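Aminotransferase, class I (Staphylococcus aureus, PDB 2O1B) probably transfers amino groups between amino acids and 2-oxo acids, as a pyridoxal-5'-phosphate-dependent class I transaminase of the aspartate aminotransferase type. Local coordinates at residues D96-Q101 with F264-K269; Y249-G254 with I295-H300. All blocks are in the same frame, centred on the assembly; numbering follows the deposited sequence. Where two conformers were deposited one is given.

Contact 1. Residues D96-Q101 with F264-K269; sequences DFYQRQ and FAVGNK
Phe97 meets the strand through CD2, 4.3 Å from Phe264 CZ, which lies oblique to the Phe97 ring; CD2 itself lies near the plane of the Phe264 ring, at its edge. One face of Phe97 is covered from within the helix by Gln101 CG, 3.6 Å above the ring plane, over its centre, and Tyr249 of the adjoining strand meets the ring edge-to-face. Tyr98 carries more of the contact, because two strand residues reach its ring. Tyr98 CE1 lies 3.6 Å from Phe264 CE2, in the plane of the phenylalanine and at its edge. The two rings stand at 77° with centroids 6.0 Å apart, and the approach is oblique to the tyrosine. Phe264 CG lies between its own backbone N and carbonyl carbon (chi1 57°), which carries the ring out to meet both helix aromatics.

Phe264 and Val266, two positions apart, face the helix from the strand of the large-domain sheet that runs against both its neighbours, as in fold type I aminotransferases. Helix 96-101 passes over this strand at 11.2 Å between axes, a gap filled by side chains with no hydrogen bond across it. Val266 CG1 makes a CH-pi contact with one face of Tyr98, 4.3 Å from the ring centroid and 18° off its normal; the valine was modelled in two conformers, so this contact is less certain than the others. Beyond the ring, Tyr98 OH is hydrogen-bonded to Glu247 on strand 245-250. Further along the helix, Arg100 forms a salt bridge with Asp302, and Gln101 OE1 a hydrogen bond with Lys231 NZ.

Contact 2. Residues Y249-G254 with I295-H300; sequences YSLSKG and IYALNH. With PLP (pyridoxal-5'-phosphate), chain B.
A single methyl group, Leu251 CD2, makes every approach below 4.5 Å between 249-254 and 295-300, while the residues flanking it hold the cofactor. CD2 lies 4.1 Å from Ala297 CB and 4.3 Å from Leu298 CG, on successive residues of the helix. Leu251 points its CB at the helix, and CG is anti to the carbonyl carbon (chi1 -73°). Ala297 points its CB at the leucine, whereas Leu298 comes close through its branch carbon, CG. The buried patch is apolar and small, 128 Å² over both sides.

The polar work is done by its neighbours in sequence. Ser250 OG accepts from Ser252 N (3.0 Å, 158° at the hydrogen), an ST turn, and donates to the phosphate oxygen O3P of PLP at 2.7 Å. Ser252 OG donates to a second phosphate oxygen, O1P, at 2.6 Å; Arg261 of the same chain and Tyr81 of the second subunit also hydrogen-bond to the cofactor. Lys253 NZ is covalently joined to PLP C4A, modelled at 1.8 Å, and is hydrogen-bonded to Tyr223 OH. A lysine-bound cofactor with its phosphate held by the serines just before is consistent with the internal aldimine site of fold type I aminotransferases.

From the N terminus the chain first passes through 96-101 on helix 88-102, then 249-254, 264-269 and finally 295-300. Contact 1 closes a loop of 162 residues, much of the large domain, and contact 2 one of 40. The segments alternate along the chain, so the two loops cross without nesting. Their centres are 12 Å apart. Strands 245-250 and 263-267 are neighbours in one sheet, joined by a probable bond from Tyr249 N to Phe264 O (2.8 Å). On the helical side, Arg100 NH2 approaches Leu298 O in a weak hydrogen bond, linking helices 88-102 and 288-300. Contact 1 ties helix 88-102 to strand 263-267, and contact 2 ties helix 288-300 to the cofactor-binding turn that follows strand 245-250.

Contact 1. Residues D96-Q101 with F264-K269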
loop_
_atom_site.group_PDB
_atom_site.type_symbol
_atom_site.label_atom_id
_atom_site.label_comp_id
_atom_site.label_asym_id
_atom_site.label_seq_id
_atom_site.Cartn_x
_atom_site.Cartn_y
_atom_site.Cartn_z
ATOM N N ASP A 96 -12.749 19.857 5.501
ATOM C CA ASP A 96 -13.121 20.606 6.708
ATOM C C ASP A 96 -11.900 20.955 7.554
ATOM O O ASP A 96 -11.779 22.077 8.050
ATOM C CB ASP A 96 -14.092 19.807 7.580
ATOM C CG ASP A 96 -15.507 19.715 6.994
ATOM O OD1 ASP A 96 -15.812 20.354 5.955
ATOM O OD2 ASP A 96 -16.322 18.982 7.594
ATOM N N PHE A 97 -11.014 19.973 7.739
ATOM C CA PHE A 97 -9.762 20.167 8.470
ATOM C C PHE A 97 -8.941 21.263 7.795
ATOM O O PHE A 97 -8.607 22.270 8.422
ATOM C CB PHE A 97 -9.004 18.837 8.532
ATOM C CG PHE A 97 -7.683 18.897 9.257
ATOM C CD1 PHE A 97 -7.630 18.823 10.647
ATOM C CD2 PHE A 97 -6.490 18.954 8.548
ATOM C CE1 PHE A 97 -6.401 18.850 11.325
ATOM C CE2 PHE A 97 -5.263 18.982 9.220
ATOM C CZ PHE A 97 -5.225 18.922 10.613
ATOM N N TYR A 98 -8.651 21.096 6.507
ATOM C CA TYR A 98 -7.899 22.117 5.786
ATOM C C TYR A 98 -8.525 23.512 5.800
ATOM O O TYR A 98 -7.805 24.511 5.900
ATOM C CB TYR A 98 -7.528 21.650 4.378
ATOM C CG TYR A 98 -6.088 21.202 4.347
ATOM C CD1 TYR A 98 -5.684 20.043 5.021
ATOM C CD2 TYR A 98 -5.121 21.963 3.697
ATOM C CE1 TYR A 98 -4.339 19.647 5.026
ATOM C CE2 TYR A 98 -3.783 21.567 3.683
ATOM C CZ TYR A 98 -3.400 20.415 4.352
ATOM O OH TYR A 98 -2.079 20.038 4.344
ATOM N N GLN A 99 -9.854 23.578 5.744
ATOM C CA GLN A 99 -10.560 24.851 5.817
ATOM C C GLN A 99 -10.350 25.553 7.161
ATOM O O GLN A 99 -9.920 26.705 7.197
ATOM C CB GLN A 99 -12.064 24.679 5.531
ATOM C CG GLN A 99 -12.836 25.997 5.495
ATOM C CD GLN A 99 -12.367 26.919 4.385
ATOM O OE1 GLN A 99 -12.366 26.553 3.207
ATOM N NE2 GLN A 99 -11.965 28.118 4.756
ATOM N N ARG A 100 -10.662 24.879 8.267
ATOM C CA ARG A 100 -10.516 25.542 9.568
ATOM C C ARG A 100 -9.057 25.644 10.032
ATOM O O ARG A 100 -8.728 26.523 10.822
ATOM C CB ARG A 100 -11.430 24.936 10.647
ATOM C CG ARG A 100 -11.132 23.507 10.988
ATOM C CD ARG A 100 -11.981 23.002 12.149
ATOM N NE ARG A 100 -11.382 21.767 12.648
ATOM C CZ ARG A 100 -11.667 20.542 12.209
ATOM N NH1 ARG A 100 -12.584 20.344 11.269
ATOM N NH2 ARG A 100 -11.028 19.505 12.724
ATOM N N GLN A 101 -8.186 24.766 9.530
ATOM C CA GLN A 101 -6.769 24.829 9.895
ATOM C C GLN A 101 -6.007 25.890 9.088
ATOM O O GLN A 101 -5.281 26.708 9.666
ATOM C CB GLN A 101 -6.081 23.451 9.771
ATOM C CG GLN A 101 -6.463 22.428 10.865
ATOM C CD GLN A 101 -5.772 22.673 12.201
ATOM O OE1 GLN A 101 -4.825 23.462 12.290
ATOM N NE2 GLN A 101 -6.232 21.981 13.243
ATOM N N PHE A 264 -3.174 11.707 3.810
ATOM C CA PHE A 264 -3.840 12.163 2.593
ATOM C C PHE A 264 -3.011 13.173 1.821
ATOM O O PHE A 264 -2.152 13.851 2.393
ATOM C CB PHE A 264 -5.241 12.716 2.889
ATOM C CG PHE A 264 -5.266 13.836 3.885
ATOM C CD1 PHE A 264 -5.518 13.583 5.227
ATOM C CD2 PHE A 264 -5.077 15.150 3.476
ATOM C CE1 PHE A 264 -5.551 14.627 6.157
ATOM C CE2 PHE A 264 -5.120 16.194 4.391
ATOM C CZ PHE A 264 -5.362 15.928 5.738
ATOM N N ALA A 265 -3.269 13.232 0.513
ATOM C CA ALA A 265 -2.721 14.235 -0.378
ATOM C C ALA A 265 -3.833 15.216 -0.686
ATOM O O ALA A 265 -5.003 14.827 -0.803
ATOM C CB ALA A 265 -2.214 13.600 -1.663
ATOM N N VAL A 266 -3.459 16.482 -0.838
ATOM C CA VAL A 266 -4.428 17.561 -1.045
ATOM C C VAL A 266 -3.853 18.598 -2.006
ATOM O O VAL A 266 -2.668 18.915 -1.951
ATOM C CB VAL A 266 -4.869 18.183 0.320
ATOM C CG1 VAL A 266 -5.046 19.666 0.234
ATOM C CG2 VAL A 266 -6.142 17.527 0.829
ATOM N N GLY A 267 -4.673 19.090 -2.939
ATOM C CA GLY A 267 -4.228 20.160 -3.846
ATOM C C GLY A 267 -4.417 20.011 -5.348
ATOM O O GLY A 267 -5.503 19.626 -5.809
ATOM N N ASN A 268 -3.368 20.348 -6.108
ATOM C CA ASN A 268 -3.399 20.352 -7.585
ATOM C C ASN A 268 -4.224 19.221 -8.170
ATOM O O ASN A 268 -3.881 18.056 -7.969
ATOM C CB ASN A 268 -1.987 20.266 -8.171
ATOM C CG ASN A 268 -1.962 20.538 -9.675
ATOM O OD1 ASN A 268 -2.020 21.690 -10.112
ATOM N ND2 ASN A 268 -1.884 19.476 -10.471
ATOM N N LYS A 269 -5.291 19.557 -8.905
ATOM C CA LYS A 269 -6.223 18.528 -9.416
ATOM C C LYS A 269 -5.536 17.464 -10.286
ATOM O O LYS A 269 -5.776 16.263 -10.109
ATOM C CB LYS A 269 -7.423 19.150 -10.148
ATOM C CG LYS A 269 -8.302 18.138 -10.914
ATOM C CD LYS A 269 -9.679 18.702 -11.225
ATOM C CE LYS A 269 -10.217 18.303 -12.599
ATOM N NZ LYS A 269 -9.572 17.113 -13.225
#

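Contact 2. Residues Y249-G254 with I295-H300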
loop_
_atom_site.group_PDB
_atom_site.type_symbol
_atom_site.label_atom_id
_atom_site.label_comp_id
_atom_site.label_asym_id
_atom_site.label_seq_id
_atom_site.Cartn_x
_atom_site.Cartn_y
_atom_site.Cartn_z
ATOM N N TYR A 249 -0.295 15.207 4.059
ATOM C CA TYR A 249 -0.485 15.360 5.495
ATOM C C TYR A 249 -0.648 13.982 6.119
ATOM O O TYR A 249 -1.380 13.152 5.574
ATOM C CB TYR A 249 -1.738 16.201 5.764
ATOM C CG TYR A 249 -1.875 16.642 7.207
ATOM C CD1 TYR A 249 -1.335 17.865 7.635
ATOM C CD2 TYR A 249 -2.524 15.834 8.153
ATOM C CE1 TYR A 249 -1.428 18.267 8.978
ATOM C CE2 TYR A 249 -2.629 16.230 9.490
ATOM C CZ TYR A 249 -2.068 17.441 9.893
ATOM O OH TYR A 249 -2.162 17.826 11.212
ATOM N N SER A 250 0.013 13.751 7.258
ATOM C CA SER A 250 -0.020 12.458 7.932
ATOM C C SER A 250 -0.717 12.547 9.281
ATOM O O SER A 250 -0.561 13.536 9.992
ATOM C CB SER A 250 1.402 11.928 8.153
ATOM O OG SER A 250 1.355 10.702 8.865
ATOM N N LEU A 251 -1.478 11.512 9.630
ATOM C CA LEU A 251 -2.023 11.377 10.995
ATOM C C LEU A 251 -1.060 10.714 12.003
ATOM O O LEU A 251 -1.324 10.680 13.216
ATOM C CB LEU A 251 -3.358 10.626 10.968
ATOM C CG LEU A 251 -4.588 11.363 10.414
ATOM C CD1 LEU A 251 -4.623 11.402 8.894
ATOM C CD2 LEU A 251 -5.863 10.717 10.943
ATOM N N SER A 252 0.056 10.199 11.499
ATOM C CA SER A 252 1.013 9.444 12.321
ATOM C C SER A 252 1.545 10.181 13.544
ATOM O O SER A 252 1.419 9.692 14.677
ATOM C CB SER A 252 2.199 8.976 11.470
ATOM O OG SER A 252 1.801 7.985 10.547
ATOM N N LYS A 253 2.153 11.346 13.323
ATOM C CA LYS A 253 2.826 12.045 14.424
ATOM C C LYS A 253 1.872 12.917 15.209
ATOM O O LYS A 253 1.822 12.830 16.431
ATOM C CB LYS A 253 4.031 12.856 13.940
ATOM C CG LYS A 253 5.255 11.992 13.739
ATOM C CD LYS A 253 5.565 11.836 12.279
ATOM C CE LYS A 253 6.588 10.750 12.108
ATOM N NZ LYS A 253 7.476 11.079 10.962
ATOM N N GLY A 254 1.097 13.728 14.500
ATOM C CA GLY A 254 0.092 14.575 15.143
ATOM C C GLY A 254 -0.830 13.844 16.106
ATOM O O GLY A 254 -1.089 14.339 17.206
ATOM N N ILE A 295 -11.519 9.769 10.502
ATOM C CA ILE A 295 -12.552 10.798 10.446
ATOM C C ILE A 295 -12.703 11.364 11.839
ATOM O O ILE A 295 -12.721 12.579 12.034
ATOM C CB ILE A 295 -13.924 10.208 9.985
ATOM C CG1 ILE A 295 -13.921 9.927 8.478
ATOM C CG2 ILE A 295 -15.100 11.147 10.366
ATOM C CD1 ILE A 295 -14.940 8.865 8.030
ATOM N N TYR A 296 -12.809 10.471 12.814
ATOM C CA TYR A 296 -13.007 10.893 14.188
ATOM C C TYR A 296 -11.838 11.753 14.652
ATOM O O TYR A 296 -12.049 12.782 15.275
ATOM C CB TYR A 296 -13.179 9.685 15.096
ATOM C CG TYR A 296 -13.732 10.061 16.437
ATOM C CD1 TYR A 296 -12.893 10.230 17.537
ATOM C CD2 TYR A 296 -15.095 10.286 16.603
ATOM C CE1 TYR A 296 -13.405 10.588 18.767
ATOM C CE2 TYR A 296 -15.614 10.639 17.827
ATOM C CZ TYR A 296 -14.766 10.786 18.900
ATOM O OH TYR A 296 -15.294 11.137 20.112
ATOM N N ALA A 297 -10.613 11.350 14.299
ATOM C CA ALA A 297 -9.416 12.076 14.715
ATOM C C ALA A 297 -9.412 13.498 14.171
ATOM O O ALA A 297 -9.285 14.457 14.932
ATOM C CB ALA A 297 -8.163 11.334 14.294
ATOM N N LEU A 298 -9.561 13.616 12.854
ATOM C CA LEU A 298 -9.549 14.903 12.164
ATOM C C LEU A 298 -10.622 15.845 12.651
ATOM O O LEU A 298 -10.365 17.030 12.838
ATOM C CB LEU A 298 -9.682 14.698 10.650
ATOM C CG LEU A 298 -8.458 14.052 9.995
ATOM C CD1 LEU A 298 -8.786 13.558 8.587
ATOM C CD2 LEU A 298 -7.319 15.050 9.966
ATOM N N ASN A 299 -11.822 15.312 12.863
ATOM C CA ASN A 299 -12.951 16.123 13.308
ATOM C C ASN A 299 -12.841 16.650 14.733
ATOM O O ASN A 299 -13.344 17.730 15.032
ATOM C CB ASN A 299 -14.271 15.355 13.159
ATOM C CG ASN A 299 -14.729 15.230 11.714
ATOM O OD1 ASN A 299 -15.579 14.390 11.406
ATOM N ND2 ASN A 299 -14.173 16.054 10.819
ATOM N N HIS A 300 -12.203 15.898 15.620
ATOM C CA HIS A 300 -12.327 16.215 17.051
ATOM C C HIS A 300 -11.046 16.580 17.793
ATOM O O HIS A 300 -11.113 16.950 18.968
ATOM C CB HIS A 300 -13.023 15.071 17.785
ATOM C CG HIS A 300 -14.423 14.830 17.329
ATOM N ND1 HIS A 300 -14.769 13.769 16.519
ATOM C CD2 HIS A 300 -15.569 15.508 17.575
ATOM C CE1 HIS A 300 -16.069 13.806 16.284
ATOM N NE2 HIS A 300 -16.576 14.856 16.905
HETATM N N1 PLP B . 7.749 12.421 5.650
HETATM C C2 PLP B . 8.440 12.860 6.764
HETATM C C2A PLP B . 9.228 14.138 6.685
HETATM C C3 PLP B . 8.354 12.114 7.942
HETATM O O3 PLP B . 9.015 12.507 9.070
HETATM C C4 PLP B . 7.588 10.942 7.980
HETATM C C4A PLP B . 7.075 10.495 9.317
HETATM C C5 PLP B . 6.909 10.503 6.840
HETATM C C6 PLP B . 6.998 11.255 5.669
HETATM C C5A PLP B . 6.092 9.218 6.844
HETATM O O4P PLP B . 4.869 9.349 7.543
HETATM P P PLP B . 3.773 8.162 7.522
HETATM O O1P PLP B . 3.749 7.482 8.880
HETATM O O2P PLP B . 4.178 7.198 6.439
HETATM O O3P PLP B . 2.439 8.795 7.240
#